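Local coordinates for protein putative secreted glycosylhydrolase (Parabacteroides distasonis ATCC 8503, PDB 3IMM) that probably hydrolyses glycosidic bonds, as a putative secreted member of the 3-keto-disaccharide hydrolase family with a concanavalin-like beta-sandwich fold, at residues A[68-71]-A[77-80]; A[39-44]-A[73-78]; A[134-137]-A[142-145]. All coordinates share one frame; numbering follows the deposited sequence. Where two conformers were deposited one is given.

Interaction 1: residues A[68-71]-A[77-80]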
loop_
_atom_site.group_PDB
_atom_site.type_symbol
_atom_site.label_atom_id
_atom_site.label_comp_id
_atom_site.label_asym_id
_atom_site.label_seq_id
_atom_site.Cartn_x
_atom_site.Cartn_y
_atom_site.Cartn_z
ATOM N N TYR A 68 -8.812 -3.176 1.192
ATOM C CA TYR A 68 -10.214 -2.820 1.296
ATOM C C TYR A 68 -10.770 -2.342 -0.042
ATOM O O TYR A 68 -11.597 -1.407 -0.091
ATOM C CB TYR A 68 -10.387 -1.698 2.357
ATOM C CG TYR A 68 -10.047 -2.034 3.784
ATOM C CD1 TYR A 68 -9.837 -3.340 4.189
ATOM C CD2 TYR A 68 -10.036 -1.022 4.774
ATOM C CE1 TYR A 68 -9.560 -3.639 5.494
ATOM C CE2 TYR A 68 -9.789 -1.326 6.105
ATOM C CZ TYR A 68 -9.561 -2.634 6.456
ATOM O OH TYR A 68 -9.324 -2.982 7.757
ATOM N N CYS A 69 -10.319 -2.957 -1.127
ATOM C CA CYS A 69 -10.765 -2.558 -2.452
ATOM C C CYS A 69 -12.063 -3.250 -2.810
ATOM O O CYS A 69 -12.122 -4.453 -2.859
ATOM C CB CYS A 69 -9.703 -2.823 -3.524
ATOM S SG CYS A 69 -10.270 -2.342 -5.119
ATOM N N THR A 70 -13.105 -2.461 -3.064
ATOM C CA THR A 70 -14.433 -3.002 -3.321
ATOM C C THR A 70 -14.738 -2.990 -4.825
ATOM O O THR A 70 -15.781 -3.485 -5.240
ATOM C CB THR A 70 -15.520 -2.216 -2.538
ATOM O OG1 THR A 70 -15.475 -0.834 -2.902
ATOM C CG2 THR A 70 -15.317 -2.348 -1.007
ATOM N N ASP A 71 -13.788 -2.509 -5.632
ATOM C CA ASP A 71 -13.920 -2.520 -7.074
ATOM C C ASP A 71 -12.539 -2.475 -7.674
ATOM O O ASP A 71 -11.893 -1.435 -7.636
ATOM C CB ASP A 71 -14.703 -1.274 -7.496
ATOM C CG ASP A 71 -15.030 -1.239 -8.989
ATOM O OD1 ASP A 71 -14.256 -1.784 -9.819
ATOM O OD2 ASP A 71 -16.060 -0.632 -9.315
ATOM N N PRO A 77 -10.814 5.419 -6.052
ATOM C CA PRO A 77 -11.675 5.977 -5.025
ATOM C C PRO A 77 -12.331 4.949 -4.103
ATOM O O PRO A 77 -12.962 5.329 -3.144
ATOM C CB PRO A 77 -12.766 6.735 -5.836
ATOM C CG PRO A 77 -12.737 6.161 -7.213
ATOM C CD PRO A 77 -11.501 5.316 -7.359
ATOM N N ASN A 78 -12.194 3.656 -4.376
ATOM C CA ASN A 78 -12.904 2.645 -3.589
ATOM C C ASN A 78 -11.923 1.761 -2.871
ATOM O O ASN A 78 -12.021 0.551 -2.929
ATOM C CB ASN A 78 -13.834 1.819 -4.485
ATOM C CG ASN A 78 -14.890 2.664 -5.155
ATOM O OD1 ASN A 78 -15.702 3.265 -4.490
ATOM N ND2 ASN A 78 -14.862 2.730 -6.465
ATOM N N SER A 79 -10.966 2.378 -2.182
ATOM C CA SER A 79 -9.907 1.615 -1.522
ATOM C C SER A 79 -9.093 2.491 -0.577
ATOM O O SER A 79 -9.223 3.715 -0.563
ATOM C CB SER A 79 -8.954 0.957 -2.548
ATOM O OG SER A 79 -8.217 1.936 -3.281
ATOM N N VAL A 80 -8.234 1.833 0.201
ATOM C CA VAL A 80 -7.246 2.538 1.017
ATOM C C VAL A 80 -5.850 2.161 0.515
ATOM O O VAL A 80 -5.581 0.970 0.213
ATOM C CB VAL A 80 -7.422 2.146 2.499
ATOM C CG1 VAL A 80 -6.309 2.739 3.349
ATOM C CG2 VAL A 80 -8.830 2.526 2.942
#
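Thr70 and Asn78 meet at the mouth of the loop that joins strand 62-69 to strand 80-85. Thr70 N donates to Asn78 O over 3.2 Å, with an N-H...O angle of 162°. The same carbonyl also receives the CA-H of Cys69, with Cys69 CA 3.4 Å from Asn78 O. One oxygen thus serves two neighbouring residues.

Asn78 sends its CB toward 68-71. Asn78 CB lies 3.5 Å from Thr70 OG1, and the two side chains cross at about a right angle. With chi1 at -61°, CG sits beside the backbone N, opposite the carbonyl carbon. The amide then splits its work. Asn78 ND2 passes Asp71 CB at 4.1 Å and donates its hydrogen bond to Asp74 O. Asn78 OD1, on the other branch, accepts from Lys169 NZ. Both ends of the amide are therefore engaged, which fixes its flip.

Further toward the sheet, Cys69 CB and Ser79 CB are 4.0 Å apart. Ser79 OG turns to Trp75 O, inside the loop. At the corner formed by Tyr68, its side chain and that of Val80 lie side by side and point the same way. Tyr68 CD2 touches Val80 CG2 at 4.2 Å, and Tyr68 OH continues to Gly131 O.

Main-chain atoms make the hydrogen bond that closes this loop, and side-chain bonds to Asp74 and Trp75 add to it. Asp71 OD1 accepts from Asp74 N, so with the Asn78 amide at its carbonyl, Asp74 is gripped from both ends of the loop. The charge of Lys169 would probably polarise that amide and strengthen its N-H as a donor.

Interaction 2: residues A[39-44]-A[73-78]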
loop_
_atom_site.group_PDB
_atom_site.type_symbol
_atom_site.label_atom_id
_atom_site.label_comp_id
_atom_site.label_asym_id
_atom_site.label_seq_id
_atom_site.Cartn_x
_atom_site.Cartn_y
_atom_site.Cartn_z
ATOM N N SER A 39 -2.403 -3.089 -12.059
ATOM C CA SER A 39 -2.293 -3.652 -10.729
ATOM C C SER A 39 -2.397 -5.184 -10.701
ATOM O O SER A 39 -2.800 -5.828 -11.690
ATOM C CB SER A 39 -3.379 -3.031 -9.826
ATOM O OG SER A 39 -3.246 -1.612 -9.705
ATOM N N ILE A 40 -2.053 -5.766 -9.558
ATOM C CA ILE A 40 -2.240 -7.209 -9.299
ATOM C C ILE A 40 -3.142 -7.325 -8.069
ATOM O O ILE A 40 -2.959 -6.582 -7.092
ATOM C CB ILE A 40 -0.871 -7.967 -9.073
ATOM C CG1 ILE A 40 -1.092 -9.460 -8.779
ATOM C CG2 ILE A 40 0.026 -7.296 -7.960
ATOM C CD1 ILE A 40 0.073 -10.318 -9.084
ATOM N N TRP A 41 -4.135 -8.220 -8.119
ATOM C CA TRP A 41 -5.114 -8.298 -7.057
ATOM C C TRP A 41 -5.225 -9.689 -6.545
ATOM O O TRP A 41 -4.978 -10.655 -7.275
ATOM C CB TRP A 41 -6.507 -7.843 -7.518
ATOM C CG TRP A 41 -6.529 -6.446 -8.081
ATOM C CD1 TRP A 41 -6.521 -6.103 -9.390
ATOM C CD2 TRP A 41 -6.547 -5.223 -7.339
ATOM N NE1 TRP A 41 -6.515 -4.733 -9.518
ATOM C CE2 TRP A 41 -6.534 -4.171 -8.273
ATOM C CE3 TRP A 41 -6.614 -4.918 -5.978
ATOM C CZ2 TRP A 41 -6.564 -2.829 -7.890
ATOM C CZ3 TRP A 41 -6.631 -3.607 -5.595
ATOM C CH2 TRP A 41 -6.594 -2.568 -6.554
ATOM N N THR A 42 -5.644 -9.787 -5.285
ATOM C CA THR A 42 -6.100 -11.042 -4.759
ATOM C C THR A 42 -7.392 -11.428 -5.482
ATOM O O THR A 42 -8.133 -10.563 -5.955
ATOM C CB THR A 42 -6.315 -10.973 -3.226
ATOM O OG1 THR A 42 -7.217 -9.917 -2.924
ATOM C CG2 THR A 42 -4.996 -10.742 -2.492
ATOM N N LYS A 43 -7.646 -12.733 -5.591
ATOM C CA LYS A 43 -8.886 -13.214 -6.164
ATOM C C LYS A 43 -10.010 -13.173 -5.115
ATOM O O LYS A 43 -11.202 -13.174 -5.463
ATOM C CB LYS A 43 -8.723 -14.653 -6.672
ATOM C CG LYS A 43 -7.926 -14.809 -7.951
ATOM C CD LYS A 43 -7.976 -16.298 -8.379
ATOM C CE LYS A 43 -7.361 -16.504 -9.732
ATOM N NZ LYS A 43 -7.183 -17.923 -9.932
ATOM N N ASP A 44 -9.611 -13.124 -3.843
ATOM C CA ASP A 44 -10.520 -13.153 -2.693
ATOM C C ASP A 44 -10.466 -11.853 -1.869
ATOM O O ASP A 44 -9.499 -11.110 -1.932
ATOM C CB ASP A 44 -10.146 -14.324 -1.767
ATOM C CG ASP A 44 -10.204 -15.664 -2.454
ATOM O OD1 ASP A 44 -11.087 -15.867 -3.317
ATOM O OD2 ASP A 44 -9.361 -16.523 -2.108
ATOM N N LYS A 73 -11.632 -2.593 -10.814
ATOM C CA LYS A 73 -11.590 -1.767 -12.050
ATOM C C LYS A 73 -11.522 -0.266 -11.667
ATOM O O LYS A 73 -10.574 0.430 -12.034
ATOM C CB LYS A 73 -12.776 -2.071 -12.989
ATOM N N ASP A 74 -12.491 0.199 -10.885
ATOM C CA ASP A 74 -12.511 1.577 -10.369
ATOM C C ASP A 74 -11.999 1.642 -8.922
ATOM O O ASP A 74 -12.719 2.041 -7.993
ATOM C CB ASP A 74 -13.945 2.131 -10.472
ATOM C CG ASP A 74 -14.045 3.615 -10.107
ATOM O OD1 ASP A 74 -13.063 4.362 -10.313
ATOM O OD2 ASP A 74 -15.119 4.018 -9.632
ATOM N N TRP A 75 -10.735 1.278 -8.749
ATOM C CA TRP A 75 -10.186 1.018 -7.419
ATOM C C TRP A 75 -9.755 2.260 -6.669
ATOM O O TRP A 75 -9.802 2.291 -5.458
ATOM C CB TRP A 75 -8.995 0.047 -7.507
ATOM C CG TRP A 75 -7.733 0.536 -8.222
ATOM C CD1 TRP A 75 -7.393 0.326 -9.538
ATOM C CD2 TRP A 75 -6.622 1.244 -7.633
ATOM N NE1 TRP A 75 -6.151 0.850 -9.790
ATOM C CE2 TRP A 75 -5.655 1.423 -8.651
ATOM C CE3 TRP A 75 -6.353 1.728 -6.354
ATOM C CZ2 TRP A 75 -4.447 2.089 -8.434
ATOM C CZ3 TRP A 75 -5.148 2.394 -6.128
ATOM C CH2 TRP A 75 -4.211 2.576 -7.176
ATOM N N ILE A 76 -9.357 3.294 -7.413
ATOM C CA ILE A 76 -8.668 4.422 -6.830
ATOM C C ILE A 76 -9.537 5.093 -5.744
ATOM O O ILE A 76 -9.050 5.324 -4.645
ATOM C CB ILE A 76 -8.192 5.398 -7.934
ATOM C CG1 ILE A 76 -6.997 4.804 -8.683
ATOM C CG2 ILE A 76 -7.790 6.758 -7.337
ATOM C CD1 ILE A 76 -6.812 5.362 -10.101
ATOM N N PRO A 77 -10.814 5.419 -6.052
ATOM C CA PRO A 77 -11.675 5.977 -5.025
ATOM C C PRO A 77 -12.331 4.949 -4.103
ATOM O O PRO A 77 -12.962 5.329 -3.144
ATOM C CB PRO A 77 -12.766 6.735 -5.836
ATOM C CG PRO A 77 -12.737 6.161 -7.213
ATOM C CD PRO A 77 -11.501 5.316 -7.359
ATOM N N ASN A 78 -12.194 3.656 -4.376
ATOM C CA ASN A 78 -12.904 2.645 -3.589
ATOM C C ASN A 78 -11.923 1.761 -2.871
ATOM O O ASN A 78 -12.021 0.551 -2.929
ATOM C CB ASN A 78 -13.834 1.819 -4.485
ATOM C CG ASN A 78 -14.890 2.664 -5.155
ATOM O OD1 ASN A 78 -15.702 3.265 -4.490
ATOM N ND2 ASN A 78 -14.862 2.730 -6.465
HETATM O O HOH W 1 -4.909 -0.984 -12.399
#
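In this beta-sandwich, Trp41 of strand 40-42 meets Trp75 of the loop between strands 62-69 and 80-85. Strands 40-42, 62-69 and 80-85 belong to the same five-stranded antiparallel sheet, and the loop folds back beside it. The pair is edge-to-face. The edge of the Trp41 six-membered ring points at the face of the Trp75 five-membered ring. The centroids of these two rings are 5.1 Å apart and their planes meet at 65°. Trp41 CZ2 is 3.6 Å from Trp75 CG, and Trp41 CH2 is 3.7 Å from Trp75 CB. The edge therefore lands near the root of the Trp75 indole, not over its far end.

With the chi1 of Trp75 at 66°, CG lies between the backbone N and the carbonyl carbon, and in this position the indole presents one face to Trp41 and the other to Ile76. Ile76 CG1 is 3.5 Å above the Trp75 ring plane and over its centre. Trp75 is thus held between an aromatic edge and an aliphatic branch. Val66 and Cys69 of strand 62-69 touch both tryptophans, so the pair rests on the strand as well. The loop backbone is tied by a bond from Asn78 N to Trp75 O.

With an alanine at Trp75, the Trp41 edge would probably be left without the face it abuts, and Ile76 would lose the ring it covers. The bound sodium ion lies about 7 Å from the Trp75 side chain, but its protein ligands, Asn62, Ser63, Glu81 and Gln83, are all other residues.

A water links the two segments at Trp75 NE1. It accepts from Ser39 N at 3.3 Å and, more weakly, from Trp75 NE1 at 3.4 Å.

Interaction 3: residues A[134-137]-A[142-145]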
loop_
_atom_site.group_PDB
_atom_site.type_symbol
_atom_site.label_atom_id
_atom_site.label_comp_id
_atom_site.label_asym_id
_atom_site.label_seq_id
_atom_site.Cartn_x
_atom_site.Cartn_y
_atom_site.Cartn_z
ATOM N N ILE A 134 -6.191 0.796 10.969
ATOM C CA ILE A 134 -5.046 0.368 10.137
ATOM C C ILE A 134 -3.771 0.847 10.827
ATOM O O ILE A 134 -3.684 1.995 11.235
ATOM C CB ILE A 134 -5.174 0.944 8.694
ATOM C CG1 ILE A 134 -6.464 0.395 8.071
ATOM C CG2 ILE A 134 -3.952 0.572 7.798
ATOM C CD1 ILE A 134 -6.762 0.858 6.655
HETATM N N MSE A 135 -2.819 -0.058 11.008
HETATM C CA MSE A 135 -1.505 0.263 11.536
HETATM C C MSE A 135 -0.453 -0.120 10.502
HETATM O O MSE A 135 -0.568 -1.161 9.844
HETATM C CB MSE A 135 -1.258 -0.495 12.845
HETATM C CG MSE A 135 0.184 -0.500 13.288
HETATM SE SE MSE A 135 0.437 -1.473 14.958
HETATM C CE MSE A 135 -0.615 -0.338 16.175
ATOM N N VAL A 136 0.568 0.721 10.351
ATOM C CA VAL A 136 1.678 0.387 9.479
ATOM C C VAL A 136 2.951 0.321 10.320
ATOM O O VAL A 136 3.328 1.269 11.012
ATOM C CB VAL A 136 1.827 1.359 8.314
ATOM C CG1 VAL A 136 2.950 0.942 7.416
ATOM C CG2 VAL A 136 0.513 1.480 7.533
ATOM N N ILE A 137 3.638 -0.808 10.204
ATOM C CA ILE A 137 4.878 -1.004 10.861
ATOM C C ILE A 137 5.900 -1.147 9.752
ATOM O O ILE A 137 5.785 -2.054 8.943
ATOM C CB ILE A 137 4.827 -2.261 11.746
ATOM C CG1 ILE A 137 3.649 -2.162 12.739
ATOM C CG2 ILE A 137 6.184 -2.431 12.477
ATOM C CD1 ILE A 137 2.959 -3.412 13.004
ATOM N N LYS A 142 6.598 1.464 14.351
ATOM C CA LYS A 142 5.211 1.836 14.185
ATOM C C LYS A 142 5.151 3.260 13.632
ATOM O O LYS A 142 5.318 4.227 14.380
ATOM C CB LYS A 142 4.484 1.720 15.517
ATOM C CG LYS A 142 2.984 1.912 15.425
ATOM C CD LYS A 142 2.270 1.268 16.623
ATOM C CE LYS A 142 2.442 2.015 17.901
ATOM N NZ LYS A 142 2.297 3.485 17.755
ATOM N N VAL A 143 4.879 3.382 12.340
ATOM C CA VAL A 143 4.899 4.673 11.680
ATOM C C VAL A 143 3.524 5.332 11.501
ATOM O O VAL A 143 3.444 6.538 11.471
ATOM C CB VAL A 143 5.678 4.666 10.341
ATOM C CG1 VAL A 143 7.163 4.383 10.640
ATOM C CG2 VAL A 143 5.129 3.667 9.358
ATOM N N THR A 144 2.457 4.550 11.431
ATOM C CA THR A 144 1.158 5.088 11.036
ATOM C C THR A 144 0.078 4.308 11.721
ATOM O O THR A 144 0.125 3.078 11.775
ATOM C CB THR A 144 0.986 5.030 9.483
ATOM O OG1 THR A 144 2.122 5.667 8.889
ATOM C CG2 THR A 144 -0.321 5.692 9.003
ATOM N N GLU A 145 -0.893 5.040 12.253
ATOM C CA GLU A 145 -2.061 4.457 12.932
ATOM C C GLU A 145 -3.261 5.303 12.579
ATOM O O GLU A 145 -3.385 6.440 13.035
ATOM C CB GLU A 145 -1.904 4.471 14.448
ATOM C CG GLU A 145 -1.430 3.190 15.001
ATOM C CD GLU A 145 -1.385 3.183 16.491
ATOM O OE1 GLU A 145 -0.552 3.898 17.054
ATOM O OE2 GLU A 145 -2.200 2.468 17.084
#
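Val136 has a chi1 of -178°, with CG1 beside its carbonyl carbon, and in this rotamer CG1 lies 4.0 Å from Val143 CG2. Val143 has a chi1 of -65°, which sets CG2 between its own N and carbonyl carbon and also brings that methyl against Val136 O. The two residues belong to a beta hairpin, strands 133-138 and 141-147, at one margin of the six-stranded sheet. Val143 and Thr144 both face Val136, which makes a classic beta bulge.

Val136 O is the focus of the bulge. Val143 N donates to Val136 O at 2.9 Å. A weak bond of 3.4 Å runs from Thr144 N to Val136 O. Val136 N in turn donates to Thr144 O at 2.8 Å. On the Val136 face, Val136 CB and Thr144 CB are 3.9 Å apart, and the side chains lie alongside each other. This face looks into the sandwich: Val136 packs on Ile82 of the other sheet, and Thr144 OG1 bonds Gly102 O.

On the other face lies Met135, a selenomethionine. In one of two conformers its bent chain ends near Lys142 and Glu145; both approaches are doubtful, that to Lys142 being tighter than normal contact. Lys142 curls over to Glu145 and forms a salt bridge along its own strand: Lys142 NZ meets Glu145 OE1 at 3.0 Å, from above the carboxylate plane.

In the fold
From the N terminus, strand 40-42 comes first. Interaction 2 closes a long loop from it to 73-78, enclosing strands 49-57 and 62-69. Interaction 1 opens later, at 68-71, and ends on the same stretch as interaction 2, sharing Pro77 and Asn78. The two also touch: Cys69 packs on both Trp75 and Trp41. Together they fix one connection of the five-stranded sheet. Interaction 3 follows in series. It closes a local hairpin at the margin of the six-stranded sheet and does not touch interaction 2. It meets interaction 1 through Ile134, which packs against Tyr68 and Val80. That packing joins the two sheets.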